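Local coordinates for protein nucleocapsid (Crimean-congo hemorrhagic fever virus, PDB 4AKL) that binds single- and double-stranded RNA, probably takes part in packaging the viral genome, and probably cuts double-stranded DNA without sequence preference, at residues K167-D172 / K432-Q437; A154-P159 / P425-I430; I174-L179 / A450-L455. All coordinates share one frame; numbering follows the deposited sequence.

Overall arrangement
After the N-terminal helices the chain runs through strand 155-156 into helix 163-181; both find partners more than 250 residues later. Interaction 2 closes a loop of 265 residues by setting 154-159 against the start of helix 425-440. Interaction 1 closes one of 259 between helix 163-181 and the middle of helix 425-440, and interaction 3 one of 270 between the later part of helix 163-181 and helix 450-460. The segments alternate, so all three loops cross and none nests. Met169 and Ile430 join interactions 1 and 2. A Gln437-Ser451 bond links the two C-terminal helices, which interactions 1 and 3 tie to helix 163-181 and interaction 2 to the strand.

Interaction 1: K167-D172 / K432-Q437; sequences KEMLSD and KLFEIQ
Phe434 sends its ring straight out from helix 425-440, with CG opposite the backbone N (chi1 177°), and Met169 meets it with a side chain that turns back at its last torsion (chi3 80°) and curls its methyl toward the base of the phenylalanine. The methionine does most of the touching. Its CG sits over the middle of the Phe434 ring, 3.6 Å from the centroid and almost on the ring normal, a CH-pi contact. SD lies obliquely to the same ring at 4.4 Å from the centroid, completing a Met-aromatic contact, and CE comes to 3.8 Å from Phe434 CB. The two side chains thus run past each other in opposite senses, each reaching toward the other's backbone, whose nearest CA atoms, Met169 and Phe434, are 8.0 Å apart. This is helix-to-helix packing in the globular head of the nairovirus nucleocapsid, with helix 450-460 also against the pair: Ser451 and Leu455 touch Met169, and Ser451 and Glu452 touch Phe434. Glu168 approaches from another direction. Its extended chain brings OE2 to the ring edge, in the ring plane, 3.6 Å from Phe434 CE2, with carboxylate and ring planes 79° apart. A carboxylate oxygen in this position faces the weakly positive C-H rim and not the pi cloud, so the contact is probably mildly attractive. The main partner of Glu168 OE2 is nevertheless Lys438 NZ, a salt bridge one turn further along helix 425-440. Close by, Glu452 OE2 comes to 3.5 Å from Phe434 CE1, a second carboxylate against the ring. A further polar link between the two helices runs from Glu435 OE2 to Ser165 OG.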
loop_
_atom_site.group_PDB
_atom_site.type_symbol
_atom_site.label_atom_id
_atom_site.label_comp_id
_atom_site.label_asym_id
_atom_site.label_seq_id
_atom_site.Cartn_x
_atom_site.Cartn_y
_atom_site.Cartn_z
ATOM N N LYS A 167 12.107 -7.516 -18.066
ATOM C CA LYS A 167 13.398 -6.843 -17.797
ATOM C C LYS A 167 13.394 -5.358 -18.201
ATOM O O LYS A 167 14.015 -4.518 -17.525
ATOM C CB LYS A 167 14.564 -7.607 -18.416
ATOM C CG LYS A 167 14.967 -8.865 -17.588
ATOM C CD LYS A 167 16.159 -9.601 -18.158
ATOM C CE LYS A 167 16.697 -10.707 -17.171
ATOM N NZ LYS A 167 17.824 -11.499 -17.747
ATOM N N GLU A 168 12.675 -5.020 -19.278
ATOM C CA GLU A 168 12.511 -3.602 -19.679
ATOM C C GLU A 168 11.683 -2.821 -18.651
ATOM O O GLU A 168 12.043 -1.686 -18.306
ATOM C CB GLU A 168 11.885 -3.481 -21.073
ATOM C CG GLU A 168 11.553 -2.054 -21.491
ATOM C CD GLU A 168 10.779 -1.984 -22.773
ATOM O OE1 GLU A 168 10.838 -2.924 -23.621
ATOM O OE2 GLU A 168 10.098 -0.962 -22.940
ATOM N N MET A 169 10.580 -3.429 -18.169
ATOM C CA MET A 169 9.759 -2.863 -17.093
ATOM C C MET A 169 10.589 -2.540 -15.871
ATOM O O MET A 169 10.515 -1.437 -15.376
ATOM C CB MET A 169 8.589 -3.778 -16.705
ATOM C CG MET A 169 7.517 -3.821 -17.785
ATOM S SD MET A 169 6.167 -4.913 -17.412
ATOM C CE MET A 169 5.233 -3.860 -16.298
ATOM N N LEU A 170 11.384 -3.502 -15.410
ATOM C CA LEU A 170 12.314 -3.296 -14.293
ATOM C C LEU A 170 13.366 -2.179 -14.504
ATOM O O LEU A 170 13.681 -1.434 -13.553
ATOM C CB LEU A 170 13.021 -4.602 -13.950
ATOM C CG LEU A 170 12.179 -5.623 -13.196
ATOM C CD1 LEU A 170 12.973 -6.955 -13.100
ATOM C CD2 LEU A 170 11.874 -5.106 -11.780
ATOM N N SER A 171 13.906 -2.058 -15.713
ATOM C CA SER A 171 14.844 -0.960 -16.031
ATOM C C SER A 171 14.202 0.417 -15.845
ATOM O O SER A 171 14.838 1.370 -15.330
ATOM C CB SER A 171 15.355 -1.086 -17.465
ATOM O OG SER A 171 15.990 -2.350 -17.670
ATOM N N ASP A 172 12.951 0.542 -16.269
ATOM C CA ASP A 172 12.269 1.801 -16.094
ATOM C C ASP A 172 11.922 1.991 -14.612
ATOM O O ASP A 172 11.949 3.114 -14.097
ATOM C CB ASP A 172 10.996 1.853 -16.927
ATOM C CG ASP A 172 10.315 3.198 -16.832
ATOM O OD1 ASP A 172 10.964 4.227 -17.125
ATOM O OD2 ASP A 172 9.160 3.203 -16.453
ATOM N N LYS A 432 1.503 -7.477 -21.254
ATOM C CA LYS A 432 0.716 -7.125 -22.396
ATOM C C LYS A 432 0.088 -5.756 -22.139
ATOM O O LYS A 432 0.017 -4.958 -23.075
ATOM C CB LYS A 432 -0.326 -8.181 -22.769
ATOM C CG LYS A 432 -0.545 -8.289 -24.304
ATOM C CD LYS A 432 0.726 -8.928 -24.965
ATOM C CE LYS A 432 0.486 -9.709 -26.197
ATOM N NZ LYS A 432 0.466 -8.943 -27.463
ATOM N N LEU A 433 -0.310 -5.450 -20.895
ATOM C CA LEU A 433 -0.836 -4.100 -20.599
ATOM C C LEU A 433 0.227 -3.006 -20.721
ATOM O O LEU A 433 -0.071 -1.891 -21.191
ATOM C CB LEU A 433 -1.470 -3.990 -19.244
ATOM C CG LEU A 433 -2.766 -4.761 -19.139
ATOM C CD1 LEU A 433 -3.049 -5.076 -17.681
ATOM C CD2 LEU A 433 -3.943 -4.001 -19.787
ATOM N N PHE A 434 1.435 -3.315 -20.287
ATOM C CA PHE A 434 2.544 -2.419 -20.428
ATOM C C PHE A 434 2.811 -2.134 -21.927
ATOM O O PHE A 434 2.924 -1.006 -22.294
ATOM C CB PHE A 434 3.804 -3.006 -19.760
ATOM C CG PHE A 434 5.044 -2.148 -19.925
ATOM C CD1 PHE A 434 5.246 -1.025 -19.124
ATOM C CD2 PHE A 434 6.007 -2.466 -20.849
ATOM C CE1 PHE A 434 6.400 -0.260 -19.273
ATOM C CE2 PHE A 434 7.173 -1.681 -20.990
ATOM C CZ PHE A 434 7.346 -0.595 -20.211
ATOM N N GLU A 435 2.879 -3.171 -22.752
ATOM C CA GLU A 435 3.182 -3.029 -24.160
ATOM C C GLU A 435 2.108 -2.179 -24.803
ATOM O O GLU A 435 2.396 -1.274 -25.582
ATOM C CB GLU A 435 3.362 -4.396 -24.833
ATOM C CG GLU A 435 4.669 -5.135 -24.327
ATOM C CD GLU A 435 4.760 -6.621 -24.719
ATOM O OE1 GLU A 435 3.707 -7.301 -24.876
ATOM O OE2 GLU A 435 5.899 -7.121 -24.872
ATOM N N ILE A 436 0.861 -2.438 -24.434
ATOM C CA ILE A 436 -0.255 -1.638 -24.929
ATOM C C ILE A 436 -0.123 -0.156 -24.505
ATOM O O ILE A 436 -0.277 0.752 -25.373
ATOM C CB ILE A 436 -1.596 -2.226 -24.501
ATOM C CG1 ILE A 436 -1.833 -3.565 -25.176
ATOM C CG2 ILE A 436 -2.758 -1.295 -24.847
ATOM C CD1 ILE A 436 -2.941 -4.337 -24.536
ATOM N N GLN A 437 0.156 0.113 -23.223
ATOM C CA GLN A 437 0.374 1.513 -22.755
ATOM C C GLN A 437 1.504 2.151 -23.551
ATOM O O GLN A 437 1.415 3.352 -23.944
ATOM C CB GLN A 437 0.757 1.680 -21.256
ATOM C CG GLN A 437 -0.126 1.006 -20.196
ATOM C CD GLN A 437 0.302 1.269 -18.703
ATOM O OE1 GLN A 437 0.095 0.405 -17.753
ATOM N NE2 GLN A 437 0.856 2.475 -18.483
#

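Interaction 2: A154-P159 / P425-I430; sequences AEYKVP and PCARTI
Ala427 and Arg428, in the first turn of helix 425-440, are the residues that rest on Tyr156, Val158 and Pro159. Just before them, Pro425 places its CA 3.4 Å above one face of the Arg428 guanidinium, and its carbonyl oxygen receives both the backbone N and the hydroxyl of Thr429. Ala427 is the centre of the contact. Its CB touches Val158 CG1 at 3.7 Å and Tyr156 OH at 3.6 Å, while Tyr156 CE2 stands 3.9 Å from the same methyl. The tyrosine reaches this far because its ring is held opposite the backbone N (chi1 -165°). Arg428 follows, its chain bent at chi3, and its CD passes 4.1 Å from Pro159 CG, the two side chains crossing at about a right angle. Thr429 OG1 returns to Pro425 O at 2.6 Å. The Ile430 side chain packs on Leu454 and Leu455 of helix 450-460. The 154-159 segment is itself fixed to the C-terminal strand 480-481, with which strand 155-156 forms a small parallel sheet. No hydrogen bond crosses between the segments: the polar ends are engaged by Ser458 (Tyr156 OH) and the Asn423 carbonyl (Arg428 NE), so the join is van der Waals packing of methyl and methylene groups with the phenol end of Tyr156.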
loop_
_atom_site.group_PDB
_atom_site.type_symbol
_atom_site.label_atom_id
_atom_site.label_comp_id
_atom_site.label_asym_id
_atom_site.label_seq_id
_atom_site.Cartn_x
_atom_site.Cartn_y
_atom_site.Cartn_z
ATOM N N ALA A 154 13.072 -13.712 -4.638
ATOM C CA ALA A 154 14.431 -13.606 -5.205
ATOM C C ALA A 154 14.394 -13.844 -6.704
ATOM O O ALA A 154 15.084 -13.182 -7.468
ATOM C CB ALA A 154 15.367 -14.623 -4.562
ATOM N N GLU A 155 13.580 -14.811 -7.101
ATOM C CA GLU A 155 13.468 -15.242 -8.465
ATOM C C GLU A 155 12.031 -15.011 -8.909
ATOM O O GLU A 155 11.111 -15.127 -8.102
ATOM C CB GLU A 155 13.805 -16.745 -8.567
ATOM C CG GLU A 155 14.918 -17.279 -7.584
ATOM C CD GLU A 155 16.377 -17.386 -8.153
ATOM O OE1 GLU A 155 16.573 -17.841 -9.307
ATOM O OE2 GLU A 155 17.332 -17.029 -7.412
ATOM N N TYR A 156 11.831 -14.681 -10.184
ATOM C CA TYR A 156 10.480 -14.608 -10.756
ATOM C C TYR A 156 10.513 -15.339 -12.059
ATOM O O TYR A 156 11.180 -14.902 -13.001
ATOM C CB TYR A 156 10.061 -13.174 -10.966
ATOM C CG TYR A 156 8.594 -12.914 -11.218
ATOM C CD1 TYR A 156 7.634 -13.248 -10.284
ATOM C CD2 TYR A 156 8.167 -12.252 -12.374
ATOM C CE1 TYR A 156 6.273 -12.969 -10.497
ATOM C CE2 TYR A 156 6.808 -11.967 -12.592
ATOM C CZ TYR A 156 5.871 -12.330 -11.654
ATOM O OH TYR A 156 4.534 -12.048 -11.879
ATOM N N LYS A 157 9.785 -16.450 -12.098
ATOM C CA LYS A 157 9.733 -17.316 -13.268
ATOM C C LYS A 157 8.612 -16.879 -14.187
ATOM O O LYS A 157 7.462 -16.852 -13.778
ATOM C CB LYS A 157 9.495 -18.767 -12.863
ATOM C CG LYS A 157 9.408 -19.724 -14.036
ATOM C CD LYS A 157 10.754 -19.962 -14.653
ATOM C CE LYS A 157 10.618 -20.400 -16.095
ATOM N NZ LYS A 157 9.442 -21.280 -16.331
ATOM N N VAL A 158 8.960 -16.541 -15.431
ATOM C CA VAL A 158 7.997 -16.175 -16.466
ATOM C C VAL A 158 8.359 -16.960 -17.711
ATOM O O VAL A 158 9.467 -17.415 -17.801
ATOM C CB VAL A 158 8.039 -14.654 -16.794
ATOM C CG1 VAL A 158 7.702 -13.804 -15.541
ATOM C CG2 VAL A 158 9.376 -14.247 -17.371
ATOM N N PRO A 159 7.427 -17.117 -18.670
ATOM C CA PRO A 159 7.726 -17.687 -19.979
ATOM C C PRO A 159 8.820 -16.921 -20.719
ATOM O O PRO A 159 8.861 -15.705 -20.620
ATOM C CB PRO A 159 6.421 -17.523 -20.754
ATOM C CG PRO A 159 5.415 -17.253 -19.787
ATOM C CD PRO A 159 6.001 -16.805 -18.528
ATOM N N PRO A 425 0.158 -16.604 -16.117
ATOM C CA PRO A 425 -0.748 -15.723 -16.793
ATOM C C PRO A 425 -0.850 -14.362 -16.120
ATOM O O PRO A 425 -1.278 -13.445 -16.762
ATOM C CB PRO A 425 -2.100 -16.481 -16.717
ATOM C CG PRO A 425 -1.964 -17.299 -15.604
ATOM C CD PRO A 425 -0.567 -17.776 -15.629
ATOM N N CYS A 426 -0.461 -14.256 -14.838
ATOM C CA CYS A 426 -0.380 -12.982 -14.188
ATOM C C CYS A 426 0.628 -12.104 -14.914
ATOM O O CYS A 426 0.299 -10.973 -15.364
ATOM C CB CYS A 426 0.046 -13.144 -12.742
ATOM S SG CYS A 426 0.049 -11.554 -11.835
ATOM N N ALA A 427 1.852 -12.613 -15.026
ATOM C CA ALA A 427 2.918 -11.833 -15.639
ATOM C C ALA A 427 2.613 -11.598 -17.132
ATOM O O ALA A 427 2.784 -10.495 -17.643
ATOM C CB ALA A 427 4.248 -12.504 -15.433
ATOM N N ARG A 428 2.125 -12.602 -17.837
ATOM C CA ARG A 428 1.821 -12.362 -19.246
ATOM C C ARG A 428 0.882 -11.162 -19.419
ATOM O O ARG A 428 1.097 -10.343 -20.309
ATOM C CB ARG A 428 1.246 -13.587 -19.913
ATOM C CG ARG A 428 2.306 -14.640 -20.159
ATOM C CD ARG A 428 1.757 -15.825 -20.884
ATOM N NE ARG A 428 1.199 -16.832 -19.967
ATOM C CZ ARG A 428 -0.056 -17.329 -19.974
ATOM N NH1 ARG A 428 -0.990 -16.945 -20.852
ATOM N NH2 ARG A 428 -0.377 -18.234 -19.080
ATOM N N THR A 429 -0.117 -11.067 -18.556
ATOM C CA THR A 429 -1.152 -10.069 -18.673
ATOM C C THR A 429 -0.659 -8.661 -18.273
ATOM O O THR A 429 -1.052 -7.663 -18.906
ATOM C CB THR A 429 -2.339 -10.484 -17.813
ATOM O OG1 THR A 429 -2.745 -11.804 -18.184
ATOM C CG2 THR A 429 -3.527 -9.468 -17.927
ATOM N N ILE A 430 0.170 -8.576 -17.225
ATOM C CA ILE A 430 0.835 -7.332 -16.823
ATOM C C ILE A 430 1.665 -6.755 -17.965
ATOM O O ILE A 430 1.583 -5.592 -18.262
ATOM C CB ILE A 430 1.750 -7.556 -15.593
ATOM C CG1 ILE A 430 0.910 -7.746 -14.315
ATOM C CG2 ILE A 430 2.699 -6.376 -15.373
ATOM C CD1 ILE A 430 1.671 -8.166 -13.032
#

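Interaction 3: I174-L179 / A450-L455; sequences IRRRNL and ASEHLL
The two helical segments stand well apart, 10.7 Å between the CA atoms of Arg176 and Glu452 where they are nearest, so long side chains must bridge the gap. Both belong to the mainly helical globular head of the nairovirus nucleocapsid, and the 174-179 segment lies in the later part of helix 163-181, shortly before the chain leaves for the stalk. Arg176 is extended from CG to NE and points at helix 450-460. Glu452 is extended too, and with its CG opposite the carbonyl carbon (chi1 -70°) the chain is sent toward helix 163-181, where the two side chains cross at about a right angle. Arg176 NE comes to 3.4 Å from Glu452 OE1, and Arg176 CD is 3.6 Å from the same oxygen. This is a salt bridge of charges alone: OE1 lies well out of the guanidinium plane, no N-H points at it, and the carboxylate and guanidinium planes are 72° apart. NE and NH1 have other partners. NE makes a salt bridge to Asp172 OD2 one turn earlier in the same helix, and NH1 is hydrogen-bonded to the carbonyl of Met446, in the loop leading into helix 450-460. Arg176 NE is thus close to both acids, which also approach each other through Asp172 OD2 and Glu452 OE2. Two like-charged groups so close are probably made tolerable by the arginines beside them. Met169 and Met173 of helix 163-181 pack against the Glu452 side chain. Arg175, its NE bridged to Asp172 OD1, joins the cluster, and its NH2 lies 3.4 Å above one face of the Arg176 guanidinium, offset toward the rim.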
loop_
_atom_site.group_PDB
_atom_site.type_symbol
_atom_site.label_atom_id
_atom_site.label_comp_id
_atom_site.label_asym_id
_atom_site.label_seq_id
_atom_site.Cartn_x
_atom_site.Cartn_y
_atom_site.Cartn_z
ATOM N N ILE A 174 13.620 0.813 -12.013
ATOM C CA ILE A 174 14.896 1.210 -11.339
ATOM C C ILE A 174 15.322 2.642 -11.698
ATOM O O ILE A 174 15.833 3.371 -10.838
ATOM C CB ILE A 174 16.061 0.214 -11.638
ATOM C CG1 ILE A 174 15.751 -1.199 -11.087
ATOM C CG2 ILE A 174 17.424 0.701 -11.014
ATOM C CD1 ILE A 174 16.731 -2.314 -11.594
ATOM N N ARG A 175 15.140 3.040 -12.965
ATOM C CA ARG A 175 15.309 4.442 -13.378
ATOM C C ARG A 175 14.473 5.389 -12.479
ATOM O O ARG A 175 14.971 6.431 -12.042
ATOM C CB ARG A 175 14.899 4.640 -14.842
ATOM C CG ARG A 175 15.006 6.096 -15.371
ATOM C CD ARG A 175 14.335 6.249 -16.719
ATOM N NE ARG A 175 12.867 6.214 -16.624
ATOM C CZ ARG A 175 12.072 7.260 -16.367
ATOM N NH1 ARG A 175 12.563 8.476 -16.157
ATOM N NH2 ARG A 175 10.761 7.075 -16.315
ATOM N N ARG A 176 13.205 5.009 -12.221
ATOM C CA ARG A 176 12.271 5.802 -11.374
ATOM C C ARG A 176 12.703 5.831 -9.909
ATOM O O ARG A 176 12.768 6.884 -9.285
ATOM C CB ARG A 176 10.813 5.274 -11.481
ATOM C CG ARG A 176 10.126 5.607 -12.804
ATOM C CD ARG A 176 8.838 4.748 -13.040
ATOM N NE ARG A 176 8.377 4.975 -14.403
ATOM C CZ ARG A 176 7.636 5.999 -14.810
ATOM N NH1 ARG A 176 7.213 6.932 -13.949
ATOM N NH2 ARG A 176 7.303 6.104 -16.096
ATOM N N ARG A 177 12.994 4.661 -9.382
ATOM C CA ARG A 177 13.470 4.501 -8.030
ATOM C C ARG A 177 14.723 5.347 -7.800
ATOM O O ARG A 177 14.809 6.044 -6.785
ATOM C CB ARG A 177 13.742 3.023 -7.771
ATOM C CG ARG A 177 14.162 2.640 -6.346
ATOM C CD ARG A 177 14.237 1.084 -6.196
ATOM N NE ARG A 177 14.715 0.720 -4.857
ATOM C CZ ARG A 177 15.995 0.723 -4.464
ATOM N NH1 ARG A 177 16.984 1.061 -5.305
ATOM N NH2 ARG A 177 16.300 0.379 -3.205
ATOM N N ASN A 178 15.673 5.305 -8.738
ATOM C CA ASN A 178 16.912 6.093 -8.625
ATOM C C ASN A 178 16.720 7.593 -8.697
ATOM O O ASN A 178 17.423 8.331 -8.016
ATOM C CB ASN A 178 17.940 5.694 -9.691
ATOM C CG ASN A 178 18.589 4.351 -9.412
ATOM O OD1 ASN A 178 18.294 3.676 -8.418
ATOM N ND2 ASN A 178 19.472 3.958 -10.299
ATOM N N LEU A 179 15.793 8.044 -9.537
ATOM C CA LEU A 179 15.395 9.452 -9.567
ATOM C C LEU A 179 14.834 9.869 -8.211
ATOM O O LEU A 179 15.199 10.922 -7.701
ATOM C CB LEU A 179 14.339 9.746 -10.661
ATOM C CG LEU A 179 14.803 9.898 -12.127
ATOM C CD1 LEU A 179 13.640 10.285 -13.074
ATOM C CD2 LEU A 179 15.948 10.911 -12.239
ATOM N N ALA A 450 0.509 2.027 -14.025
ATOM C CA ALA A 450 -0.267 0.969 -13.341
ATOM C C ALA A 450 0.320 -0.456 -13.492
ATOM O O ALA A 450 0.399 -1.186 -12.543
ATOM C CB ALA A 450 -1.727 0.931 -13.830
ATOM N N SER A 451 0.719 -0.816 -14.693
ATOM C CA SER A 451 1.276 -2.159 -14.957
ATOM C C SER A 451 2.581 -2.387 -14.223
ATOM O O SER A 451 2.852 -3.505 -13.810
ATOM C CB SER A 451 1.465 -2.368 -16.463
ATOM O OG SER A 451 2.304 -1.346 -16.981
ATOM N N GLU A 452 3.391 -1.338 -14.060
ATOM C CA GLU A 452 4.619 -1.426 -13.234
ATOM C C GLU A 452 4.319 -1.628 -11.736
ATOM O O GLU A 452 4.994 -2.443 -11.082
ATOM C CB GLU A 452 5.527 -0.212 -13.434
ATOM C CG GLU A 452 6.136 -0.221 -14.792
ATOM C CD GLU A 452 7.040 0.925 -15.065
ATOM O OE1 GLU A 452 7.261 1.723 -14.163
ATOM O OE2 GLU A 452 7.540 1.025 -16.204
ATOM N N HIS A 453 3.302 -0.907 -11.219
ATOM C CA HIS A 453 2.804 -1.047 -9.835
ATOM C C HIS A 453 2.356 -2.515 -9.667
ATOM O O HIS A 453 2.668 -3.162 -8.678
ATOM C CB HIS A 453 1.662 -0.004 -9.673
ATOM C CG HIS A 453 1.012 0.081 -8.327
ATOM N ND1 HIS A 453 1.699 0.380 -7.161
ATOM C CD2 HIS A 453 -0.290 -0.041 -7.974
ATOM C CE1 HIS A 453 0.841 0.415 -6.148
ATOM N NE2 HIS A 453 -0.372 0.164 -6.616
ATOM N N LEU A 454 1.618 -3.028 -10.668
ATOM C CA LEU A 454 1.168 -4.415 -10.616
ATOM C C LEU A 454 2.345 -5.419 -10.584
ATOM O O LEU A 454 2.323 -6.325 -9.801
ATOM C CB LEU A 454 0.235 -4.755 -11.760
ATOM C CG LEU A 454 -1.186 -4.175 -11.734
ATOM C CD1 LEU A 454 -1.835 -4.469 -13.128
ATOM C CD2 LEU A 454 -2.101 -4.673 -10.552
ATOM N N LEU A 455 3.347 -5.242 -11.429
ATOM C CA LEU A 455 4.536 -6.115 -11.414
ATOM C C LEU A 455 5.270 -6.095 -10.077
ATOM O O LEU A 455 5.683 -7.131 -9.557
ATOM C CB LEU A 455 5.515 -5.737 -12.534
ATOM C CG LEU A 455 6.777 -6.623 -12.702
ATOM C CD1 LEU A 455 6.415 -8.065 -12.933
ATOM C CD2 LEU A 455 7.688 -6.110 -13.832
#